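Nisin leader peptide-processing serine protease NisP (Lactococcus lactis subsp. lactis, PDB 4MZD) probably acts as a subtilisin-like serine endopeptidase that removes the leader peptide from the nisin precursor, here seen as its subtilase domain. Local coordinates at residues H66-Y71 against W336-T341; R192-G197 against T236-I241; G330-D335 against Y346-G351. All coordinates share one frame; numbering follows the deposited sequence.

Interaction 1 (H66-Y71 against W336-T341); sequences HDFWDY and WLFTTT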
loop_
_atom_site.group_PDB
_atom_site.type_symbol
_atom_site.label_atom_id
_atom_site.label_comp_id
_atom_site.label_asym_id
_atom_site.label_seq_id
_atom_site.Cartn_x
_atom_site.Cartn_y
_atom_site.Cartn_z
ATOM N N HIS A 66 5.827 16.892 -18.476
ATOM C CA HIS A 66 5.147 16.402 -17.272
ATOM C C HIS A 66 4.358 17.538 -16.636
ATOM O O HIS A 66 4.784 18.146 -15.652
ATOM C CB HIS A 66 6.156 15.800 -16.297
ATOM C CG HIS A 66 7.095 14.834 -16.945
ATOM N ND1 HIS A 66 6.667 13.658 -17.523
ATOM C CD2 HIS A 66 8.434 14.882 -17.136
ATOM C CE1 HIS A 66 7.704 13.019 -18.034
ATOM N NE2 HIS A 66 8.789 13.739 -17.810
ATOM N N ASP A 67 3.194 17.808 -17.216
ATOM C CA ASP A 67 2.435 19.014 -16.909
ATOM C C ASP A 67 2.129 19.208 -15.438
ATOM O O ASP A 67 2.056 20.344 -14.973
ATOM C CB ASP A 67 1.115 19.019 -17.668
ATOM C CG ASP A 67 1.301 19.117 -19.156
ATOM O OD1 ASP A 67 2.264 19.785 -19.599
ATOM O OD2 ASP A 67 0.472 18.534 -19.882
ATOM N N PHE A 68 1.921 18.115 -14.710
ATOM C CA PHE A 68 1.440 18.230 -13.339
ATOM C C PHE A 68 2.502 17.884 -12.292
ATOM O O PHE A 68 2.196 17.760 -11.104
ATOM C CB PHE A 68 0.174 17.386 -13.154
ATOM C CG PHE A 68 -0.989 17.829 -14.021
ATOM C CD1 PHE A 68 -1.260 19.175 -14.226
ATOM C CD2 PHE A 68 -1.808 16.890 -14.635
ATOM C CE1 PHE A 68 -2.335 19.574 -15.022
ATOM C CE2 PHE A 68 -2.882 17.285 -15.423
ATOM C CZ PHE A 68 -3.139 18.628 -15.615
ATOM N N TRP A 69 3.754 17.755 -12.717
ATOM C CA TRP A 69 4.839 17.512 -11.776
ATOM C C TRP A 69 4.844 18.524 -10.632
ATOM O O TRP A 69 5.095 18.169 -9.479
ATOM C CB TRP A 69 6.180 17.537 -12.508
ATOM C CG TRP A 69 7.369 17.538 -11.611
ATOM C CD1 TRP A 69 8.240 18.568 -11.413
ATOM C CD2 TRP A 69 7.826 16.461 -10.789
ATOM N NE1 TRP A 69 9.216 18.198 -10.523
ATOM C CE2 TRP A 69 8.989 16.906 -10.126
ATOM C CE3 TRP A 69 7.374 15.159 -10.555
ATOM C CZ2 TRP A 69 9.702 16.099 -9.244
ATOM C CZ3 TRP A 69 8.083 14.358 -9.674
ATOM C CH2 TRP A 69 9.234 14.832 -9.031
ATOM N N ASP A 70 4.557 19.785 -10.942
ATOM C CA ASP A 70 4.586 20.825 -9.919
ATOM C C ASP A 70 3.574 20.606 -8.798
ATOM O O ASP A 70 3.737 21.142 -7.702
ATOM C CB ASP A 70 4.383 22.204 -10.551
ATOM C CG ASP A 70 5.582 22.653 -11.361
ATOM O OD1 ASP A 70 6.701 22.186 -11.065
ATOM O OD2 ASP A 70 5.407 23.481 -12.282
ATOM N N TYR A 71 2.537 19.820 -9.070
ATOM C CA TYR A 71 1.533 19.501 -8.059
ATOM C C TYR A 71 1.984 18.361 -7.150
ATOM O O TYR A 71 1.338 18.083 -6.143
ATOM C CB TYR A 71 0.213 19.089 -8.719
ATOM C CG TYR A 71 -0.509 20.187 -9.458
ATOM C CD1 TYR A 71 -0.593 21.470 -8.929
ATOM C CD2 TYR A 71 -1.129 19.937 -10.673
ATOM C CE1 TYR A 71 -1.258 22.480 -9.599
ATOM C CE2 TYR A 71 -1.792 20.937 -11.353
ATOM C CZ TYR A 71 -1.852 22.206 -10.814
ATOM O OH TYR A 71 -2.516 23.195 -11.495
ATOM N N TRP A 336 -3.118 16.949 0.365
ATOM C CA TRP A 336 -3.461 15.705 -0.306
ATOM C C TRP A 336 -2.541 15.546 -1.503
ATOM O O TRP A 336 -1.832 16.484 -1.879
ATOM C CB TRP A 336 -4.939 15.676 -0.700
ATOM C CG TRP A 336 -5.874 15.571 0.477
ATOM C CD1 TRP A 336 -5.532 15.518 1.803
ATOM C CD2 TRP A 336 -7.303 15.503 0.426
ATOM N NE1 TRP A 336 -6.665 15.424 2.573
ATOM C CE2 TRP A 336 -7.763 15.414 1.754
ATOM C CE3 TRP A 336 -8.239 15.502 -0.616
ATOM C CZ2 TRP A 336 -9.119 15.329 2.069
ATOM C CZ3 TRP A 336 -9.586 15.421 -0.302
ATOM C CH2 TRP A 336 -10.011 15.334 1.033
ATOM N N LEU A 337 -2.526 14.358 -2.083
ATOM C CA LEU A 337 -1.596 14.122 -3.167
ATOM C C LEU A 337 -2.317 13.781 -4.467
ATOM O O LEU A 337 -3.394 13.183 -4.500
ATOM C CB LEU A 337 -0.515 13.122 -2.785
ATOM C CG LEU A 337 -1.031 11.735 -2.457
ATOM C CD1 LEU A 337 -0.865 10.828 -3.651
ATOM C CD2 LEU A 337 -0.278 11.149 -1.264
ATOM N N PHE A 338 -1.698 14.210 -5.547
ATOM C CA PHE A 338 -2.296 14.187 -6.869
ATOM C C PHE A 338 -1.862 12.916 -7.585
ATOM O O PHE A 338 -0.671 12.669 -7.748
ATOM C CB PHE A 338 -1.774 15.420 -7.604
ATOM C CG PHE A 338 -2.499 15.753 -8.865
ATOM C CD1 PHE A 338 -3.781 16.264 -8.841
ATOM C CD2 PHE A 338 -1.865 15.604 -10.081
ATOM C CE1 PHE A 338 -4.422 16.604 -10.025
ATOM C CE2 PHE A 338 -2.498 15.934 -11.262
ATOM C CZ PHE A 338 -3.771 16.447 -11.234
ATOM N N THR A 339 -2.823 12.107 -8.011
ATOM C CA THR A 339 -2.486 10.840 -8.636
ATOM C C THR A 339 -3.479 10.473 -9.745
ATOM O O THR A 339 -4.513 11.129 -9.930
ATOM C CB THR A 339 -2.354 9.726 -7.591
ATOM O OG1 THR A 339 -1.661 8.613 -8.169
ATOM C CG2 THR A 339 -3.712 9.304 -7.075
ATOM N N THR A 340 -3.127 9.440 -10.503
ATOM C CA THR A 340 -3.970 8.913 -11.569
ATOM C C THR A 340 -5.219 8.247 -11.008
ATOM O O THR A 340 -5.149 7.596 -9.975
ATOM C CB THR A 340 -3.193 7.852 -12.365
ATOM O OG1 THR A 340 -2.609 6.917 -11.459
ATOM C CG2 THR A 340 -2.059 8.485 -13.155
ATOM N N THR A 341 -6.355 8.379 -11.683
ATOM C CA THR A 341 -7.534 7.643 -11.238
ATOM C C THR A 341 -8.331 7.058 -12.412
ATOM O O THR A 341 -7.987 7.269 -13.582
ATOM C CB THR A 341 -8.390 8.465 -10.253
ATOM O OG1 THR A 341 -9.342 7.607 -9.609
ATOM C CG2 THR A 341 -9.088 9.605 -10.964
HETATM O O HOH W 1 0.651 15.599 -4.906
#
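Phe338 is the hub of a three-ring aromatic cluster, meeting Phe68 with its edge and Tyr71 with one face. The two pairings illustrate how one ring can serve two edge-to-face contacts in opposite roles. Toward Phe68 it offers its outer edge, CE2 coming to 3.6 Å from Phe68 CD2 and CZ lying over that ring's face; the planes stand at 81°, the edge-to-face contact is offset, and CE2 also touches Phe68 CB. Toward Tyr71 it is the receiver: Tyr71 CD2 sits 4.3 Å from Phe338 CE2, above the plane and toward the rim. Those rings are less steeply inclined, at 60°, with centroids 5.5 Å apart. Phe338 reaches both partners because its CG is anti to the backbone N (chi1 -167°), extending the ring out from the strand. Beside the rings, a water joins the two backbones, donating to Tyr71 O at 2.9 Å and accepting from Phe338 N at 2.8 Å, so both polar atoms are satisfied without direct pairing. A type I turn, His66 to Trp69, presents Phe68, and the 3-10 segment 69-71 follows. The N-terminal loop ahead of helix 73-79 is thus packed against strand 337-340 of a two-stranded antiparallel sheet, whose other strand, 346-349, adds Tyr346 and Tyr348 to the aromatic group.

Interaction 2 (R192-G197 against T236-I241); sequences RAADDG and TAKGSI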
loop_
_atom_site.group_PDB
_atom_site.type_symbol
_atom_site.label_atom_id
_atom_site.label_comp_id
_atom_site.label_asym_id
_atom_site.label_seq_id
_atom_site.Cartn_x
_atom_site.Cartn_y
_atom_site.Cartn_z
ATOM N N ARG A 192 -0.153 -15.833 -6.062
ATOM C CA ARG A 192 -0.198 -15.677 -7.514
ATOM C C ARG A 192 0.821 -14.648 -8.000
ATOM O O ARG A 192 1.494 -14.854 -9.011
ATOM C CB ARG A 192 -1.607 -15.275 -7.957
ATOM C CG ARG A 192 -1.824 -15.260 -9.461
ATOM C CD ARG A 192 -1.734 -16.665 -10.048
ATOM N NE ARG A 192 -0.432 -16.928 -10.649
ATOM C CZ ARG A 192 -0.037 -18.127 -11.064
ATOM N NH1 ARG A 192 -0.835 -19.176 -10.915
ATOM N NH2 ARG A 192 1.160 -18.281 -11.613
ATOM N N ALA A 193 0.931 -13.536 -7.282
ATOM C CA ALA A 193 1.896 -12.508 -7.641
ATOM C C ALA A 193 3.321 -13.048 -7.555
ATOM O O ALA A 193 4.153 -12.731 -8.399
ATOM C CB ALA A 193 1.723 -11.288 -6.758
ATOM N N ALA A 194 3.603 -13.858 -6.537
ATOM C CA ALA A 194 4.921 -14.467 -6.395
ATOM C C ALA A 194 5.167 -15.491 -7.499
ATOM O O ALA A 194 6.254 -15.540 -8.086
ATOM C CB ALA A 194 5.064 -15.105 -5.027
ATOM N N ASP A 195 4.157 -16.302 -7.797
ATOM C CA ASP A 195 4.277 -17.292 -8.866
ATOM C C ASP A 195 4.523 -16.653 -10.230
ATOM O O ASP A 195 5.192 -17.238 -11.075
ATOM C CB ASP A 195 3.044 -18.192 -8.912
ATOM C CG ASP A 195 3.040 -19.227 -7.799
ATOM O OD1 ASP A 195 4.134 -19.564 -7.309
ATOM O OD2 ASP A 195 1.948 -19.695 -7.412
ATOM N N ASP A 196 3.986 -15.454 -10.434
ATOM C CA ASP A 196 4.161 -14.735 -11.690
ATOM C C ASP A 196 5.500 -13.996 -11.765
ATOM O O ASP A 196 5.781 -13.317 -12.753
ATOM C CB ASP A 196 3.020 -13.745 -11.917
ATOM C CG ASP A 196 1.687 -14.413 -12.211
ATOM O OD1 ASP A 196 1.652 -15.630 -12.508
ATOM O OD2 ASP A 196 0.668 -13.688 -12.159
ATOM N N GLY A 197 6.312 -14.102 -10.715
ATOM C CA GLY A 197 7.662 -13.566 -10.745
ATOM C C GLY A 197 7.818 -12.111 -10.337
ATOM O O GLY A 197 8.865 -11.514 -10.588
ATOM N N THR A 236 8.151 -15.301 0.186
ATOM C CA THR A 236 9.557 -15.263 0.551
ATOM C C THR A 236 10.340 -16.418 -0.074
ATOM O O THR A 236 11.426 -16.212 -0.619
ATOM C CB THR A 236 9.712 -15.296 2.072
ATOM O OG1 THR A 236 9.078 -14.136 2.620
ATOM C CG2 THR A 236 11.174 -15.304 2.466
ATOM N N ALA A 237 9.789 -17.628 -0.002
ATOM C CA ALA A 237 10.441 -18.804 -0.580
ATOM C C ALA A 237 10.674 -18.623 -2.080
ATOM O O ALA A 237 11.644 -19.137 -2.629
ATOM C CB ALA A 237 9.612 -20.054 -0.317
ATOM N N LYS A 238 9.777 -17.892 -2.736
ATOM C CA LYS A 238 9.871 -17.641 -4.171
ATOM C C LYS A 238 10.803 -16.477 -4.501
ATOM O O LYS A 238 11.119 -16.242 -5.664
ATOM C CB LYS A 238 8.484 -17.362 -4.757
ATOM C CG LYS A 238 7.515 -18.534 -4.674
ATOM C CD LYS A 238 7.800 -19.584 -5.738
ATOM C CE LYS A 238 7.462 -19.070 -7.126
ATOM N NZ LYS A 238 7.593 -20.130 -8.169
ATOM N N GLY A 239 11.230 -15.748 -3.477
ATOM C CA GLY A 239 12.143 -14.637 -3.658
ATOM C C GLY A 239 11.491 -13.269 -3.748
ATOM O O GLY A 239 12.149 -12.306 -4.139
ATOM N N SER A 240 10.212 -13.181 -3.379
ATOM C CA SER A 240 9.478 -11.918 -3.408
ATOM C C SER A 240 9.455 -11.254 -2.040
ATOM O O SER A 240 9.533 -11.927 -1.012
ATOM C CB SER A 240 8.038 -12.145 -3.872
ATOM O OG SER A 240 7.994 -12.640 -5.192
ATOM N N ILE A 241 9.338 -9.929 -2.035
ATOM C CA ILE A 241 9.115 -9.180 -0.813
ATOM C C ILE A 241 7.745 -8.528 -0.887
ATOM O O ILE A 241 7.301 -8.111 -1.955
ATOM C CB ILE A 241 10.215 -8.121 -0.580
ATOM C CG1 ILE A 241 10.187 -7.636 0.872
ATOM C CG2 ILE A 241 10.084 -6.968 -1.573
ATOM C CD1 ILE A 241 11.459 -6.954 1.317
HETATM O O HOH W 2 8.681 -14.309 -7.308
HETATM O O HOH W 3 6.383 -19.786 -10.443
#
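Ala194 and Lys238 meet through their CB atoms, 4.1 Å apart, where the ends of two helices lie side by side. Ala194 also packs on Ser240, whose OG approaches its CB at 3.8 Å; with only a methyl group on one side, the backbones come close here. From CB onward the lysine chain bends at both chi2 and chi3 (-77° and -69°), which carries its end across to the last turn of helix 183-195. Its CE ends 3.4 Å from Asp195 OD1, while the ammonium NZ is 3.6 Å from the same oxygen, a long salt bridge between side chains that cross at about a right angle. The attraction is therefore probably modest, and OD1 has a hydrogen bond from outside the pair, with the hydroxyl of Tyr234.

Water supplies the remaining polar links. One molecule donates to both Ala194 O and Ser240 OG, and another takes a bond from Lys238 NZ at 2.6 Å while donating to Asp195 O. Ser240 OG has a further hydrogen-bond partner in Asn198 O, just beyond the first segment, which fixes the hydroxyl beside Ala194. In the next shell, each helix ends in a Schellman motif at a glycine with positive phi, Gly197 and Gly239. On the far flank Asp196 OD2 is held by the hydroxyl of Tyr173. The contact thus joins the C-terminal ends of helices 183-195 and 222-238, just ahead of the neighbouring parallel strands 200-210 and 241-245 of the central sheet; strand 200-210, helix 222-238 and strand 241-245 together make a beta-alpha-beta crossover.

Interaction 3 (G330-D335 against Y346-G351); sequences GYYLKD and YQYVYG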
loop_
_atom_site.group_PDB
_atom_site.type_symbol
_atom_site.label_atom_id
_atom_site.label_comp_id
_atom_site.label_asym_id
_atom_site.label_seq_id
_atom_site.Cartn_x
_atom_site.Cartn_y
_atom_site.Cartn_z
ATOM N N GLY A 330 -7.681 26.116 -0.742
ATOM C CA GLY A 330 -6.630 25.371 -1.414
ATOM C C GLY A 330 -5.739 24.513 -0.534
ATOM O O GLY A 330 -4.624 24.170 -0.938
ATOM N N TYR A 331 -6.218 24.145 0.653
ATOM C CA TYR A 331 -5.435 23.291 1.540
ATOM C C TYR A 331 -5.053 21.977 0.872
ATOM O O TYR A 331 -3.976 21.432 1.134
ATOM C CB TYR A 331 -6.200 23.008 2.835
ATOM C CG TYR A 331 -6.213 24.160 3.813
ATOM C CD1 TYR A 331 -5.172 24.331 4.714
ATOM C CD2 TYR A 331 -7.254 25.082 3.827
ATOM C CE1 TYR A 331 -5.173 25.381 5.610
ATOM C CE2 TYR A 331 -7.262 26.136 4.721
ATOM C CZ TYR A 331 -6.218 26.275 5.605
ATOM O OH TYR A 331 -6.214 27.320 6.495
ATOM N N TYR A 332 -5.941 21.460 0.027
ATOM C CA TYR A 332 -5.706 20.168 -0.608
ATOM C C TYR A 332 -4.432 20.155 -1.453
ATOM O O TYR A 332 -3.848 19.097 -1.658
ATOM C CB TYR A 332 -6.905 19.743 -1.467
ATOM C CG TYR A 332 -7.159 20.667 -2.629
ATOM C CD1 TYR A 332 -6.590 20.427 -3.873
ATOM C CD2 TYR A 332 -7.964 21.784 -2.484
ATOM C CE1 TYR A 332 -6.816 21.274 -4.931
ATOM C CE2 TYR A 332 -8.196 22.637 -3.533
ATOM C CZ TYR A 332 -7.618 22.379 -4.757
ATOM O OH TYR A 332 -7.846 23.234 -5.807
ATOM N N LEU A 333 -4.009 21.314 -1.958
ATOM C CA LEU A 333 -2.844 21.366 -2.836
ATOM C C LEU A 333 -1.577 20.873 -2.153
ATOM O O LEU A 333 -0.701 20.288 -2.796
ATOM C CB LEU A 333 -2.622 22.788 -3.350
ATOM C CG LEU A 333 -3.715 23.343 -4.257
ATOM C CD1 LEU A 333 -3.597 24.852 -4.373
ATOM C CD2 LEU A 333 -3.641 22.692 -5.633
ATOM N N LYS A 334 -1.475 21.131 -0.853
ATOM C CA LYS A 334 -0.321 20.692 -0.082
ATOM C C LYS A 334 -0.630 19.521 0.844
ATOM O O LYS A 334 0.281 18.811 1.254
ATOM C CB LYS A 334 0.257 21.850 0.730
ATOM C CG LYS A 334 0.792 22.979 -0.125
ATOM C CD LYS A 334 1.561 23.996 0.703
ATOM C CE LYS A 334 0.766 24.456 1.912
ATOM N NZ LYS A 334 0.901 23.525 3.069
ATOM N N ASP A 335 -1.905 19.326 1.174
ATOM C CA ASP A 335 -2.287 18.330 2.176
ATOM C C ASP A 335 -2.574 16.962 1.580
ATOM O O ASP A 335 -2.360 15.936 2.234
ATOM C CB ASP A 335 -3.547 18.767 2.923
ATOM C CG ASP A 335 -3.310 19.903 3.895
ATOM O OD1 ASP A 335 -2.192 20.457 3.949
ATOM O OD2 ASP A 335 -4.289 20.254 4.583
ATOM N N TYR A 346 -7.213 12.532 -13.087
ATOM C CA TYR A 346 -6.474 12.649 -11.828
ATOM C C TYR A 346 -7.393 12.992 -10.676
ATOM O O TYR A 346 -8.508 13.466 -10.875
ATOM C CB TYR A 346 -5.358 13.699 -11.964
ATOM C CG TYR A 346 -4.525 13.384 -13.173
ATOM C CD1 TYR A 346 -3.460 12.504 -13.083
ATOM C CD2 TYR A 346 -4.856 13.890 -14.424
ATOM C CE1 TYR A 346 -2.725 12.155 -14.195
ATOM C CE2 TYR A 346 -4.131 13.540 -15.545
ATOM C CZ TYR A 346 -3.069 12.664 -15.429
ATOM O OH TYR A 346 -2.351 12.303 -16.547
ATOM N N GLN A 347 -6.904 12.763 -9.463
ATOM C CA GLN A 347 -7.650 13.085 -8.263
ATOM C C GLN A 347 -6.681 13.308 -7.116
ATOM O O GLN A 347 -5.611 12.701 -7.075
ATOM C CB GLN A 347 -8.585 11.920 -7.926
ATOM C CG GLN A 347 -9.425 12.101 -6.687
ATOM C CD GLN A 347 -10.493 11.039 -6.571
ATOM O OE1 GLN A 347 -11.001 10.542 -7.577
ATOM N NE2 GLN A 347 -10.836 10.677 -5.343
ATOM N N TYR A 348 -7.072 14.167 -6.180
ATOM C CA TYR A 348 -6.380 14.300 -4.905
ATOM C C TYR A 348 -6.850 13.238 -3.930
ATOM O O TYR A 348 -8.053 13.049 -3.742
ATOM C CB TYR A 348 -6.611 15.694 -4.314
ATOM C CG TYR A 348 -5.706 16.723 -4.946
ATOM C CD1 TYR A 348 -4.411 16.896 -4.473
ATOM C CD2 TYR A 348 -6.122 17.493 -6.033
ATOM C CE1 TYR A 348 -3.552 17.809 -5.047
ATOM C CE2 TYR A 348 -5.264 18.421 -6.613
ATOM C CZ TYR A 348 -3.981 18.569 -6.119
ATOM O OH TYR A 348 -3.133 19.479 -6.719
ATOM N N VAL A 349 -5.887 12.565 -3.305
ATOM C CA VAL A 349 -6.149 11.457 -2.394
ATOM C C VAL A 349 -5.266 11.589 -1.153
ATOM O O VAL A 349 -4.357 12.418 -1.102
ATOM C CB VAL A 349 -5.852 10.098 -3.081
ATOM C CG1 VAL A 349 -6.727 9.922 -4.315
ATOM C CG2 VAL A 349 -4.376 9.985 -3.439
ATOM N N TYR A 350 -5.530 10.757 -0.150
ATOM C CA TYR A 350 -4.652 10.682 1.016
ATOM C C TYR A 350 -4.732 9.280 1.588
ATOM O O TYR A 350 -5.702 8.563 1.349
ATOM C CB TYR A 350 -5.050 11.707 2.090
ATOM C CG TYR A 350 -6.389 11.409 2.716
ATOM C CD1 TYR A 350 -6.487 10.579 3.832
ATOM C CD2 TYR A 350 -7.561 11.920 2.179
ATOM C CE1 TYR A 350 -7.708 10.276 4.393
ATOM C CE2 TYR A 350 -8.792 11.622 2.743
ATOM C CZ TYR A 350 -8.849 10.802 3.850
ATOM O OH TYR A 350 -10.063 10.505 4.419
ATOM N N GLY A 351 -3.718 8.900 2.354
ATOM C CA GLY A 351 -3.752 7.641 3.073
ATOM C C GLY A 351 -2.485 6.834 2.879
ATOM O O GLY A 351 -1.744 7.017 1.900
HETATM O O HOH W 4 -0.776 19.793 -5.487
#
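An edge-to-face tyrosine pair at the protein surface, Tyr332 against Tyr348, joins the short helix 332-335 to strand 346-349, a small-scale example of a hairpin strand packing on the helix that leads into the hairpin. The Tyr332 edge is directed at the Tyr348 face: CD1 sits over the centre of that ring, 3.6 Å from Tyr348 CE2, with planes at 73° and centroids 5.0 Å apart. Tyr332 takes the less common chi1 of 64°, its CG lying between the backbone N and carbonyl carbon, and this swings the ring across to its partner. Tyr332 O also approaches the second ring, 3.6 Å from Tyr348 CD1. At the phenol end Leu333 adds a methyl, CD2 standing 3.4 Å from Tyr348 OH. That hydroxyl donates to a water lying in the ring plane, and the water in turn donates to Leu333 O at 2.7 Å, tying the end of the ring to the helix backbone. Beyond the pair, Phe326 of helix 316-328 touches Tyr332, while Tyr348 also meets Phe338 on strand 337-340, the antiparallel partner of its own strand.

Overall arrangement
Interactions 1 and 3 form one neighbourhood, their centres 9 Å apart, whereas the centre of interaction 2 lies about 31 Å from that of interaction 1 and about 34 Å from that of interaction 3, with no touch. Interactions 1 and 3 share the two-stranded sheet: strand 337-340 serves interaction 1 and strand 346-349 interaction 3, joined by backbone hydrogen bonds from Val349 N to Leu337 O and from Gln347 N to Thr339 O. Along the chain their segments alternate, so the N-terminal loop, the short helix 332-335 and the hairpin pack as one local unit. Interaction 2 is nested within the span closed by interaction 1 and precedes interaction 3, beside the central sheet. All three lie away from the predicted charge-relay residues.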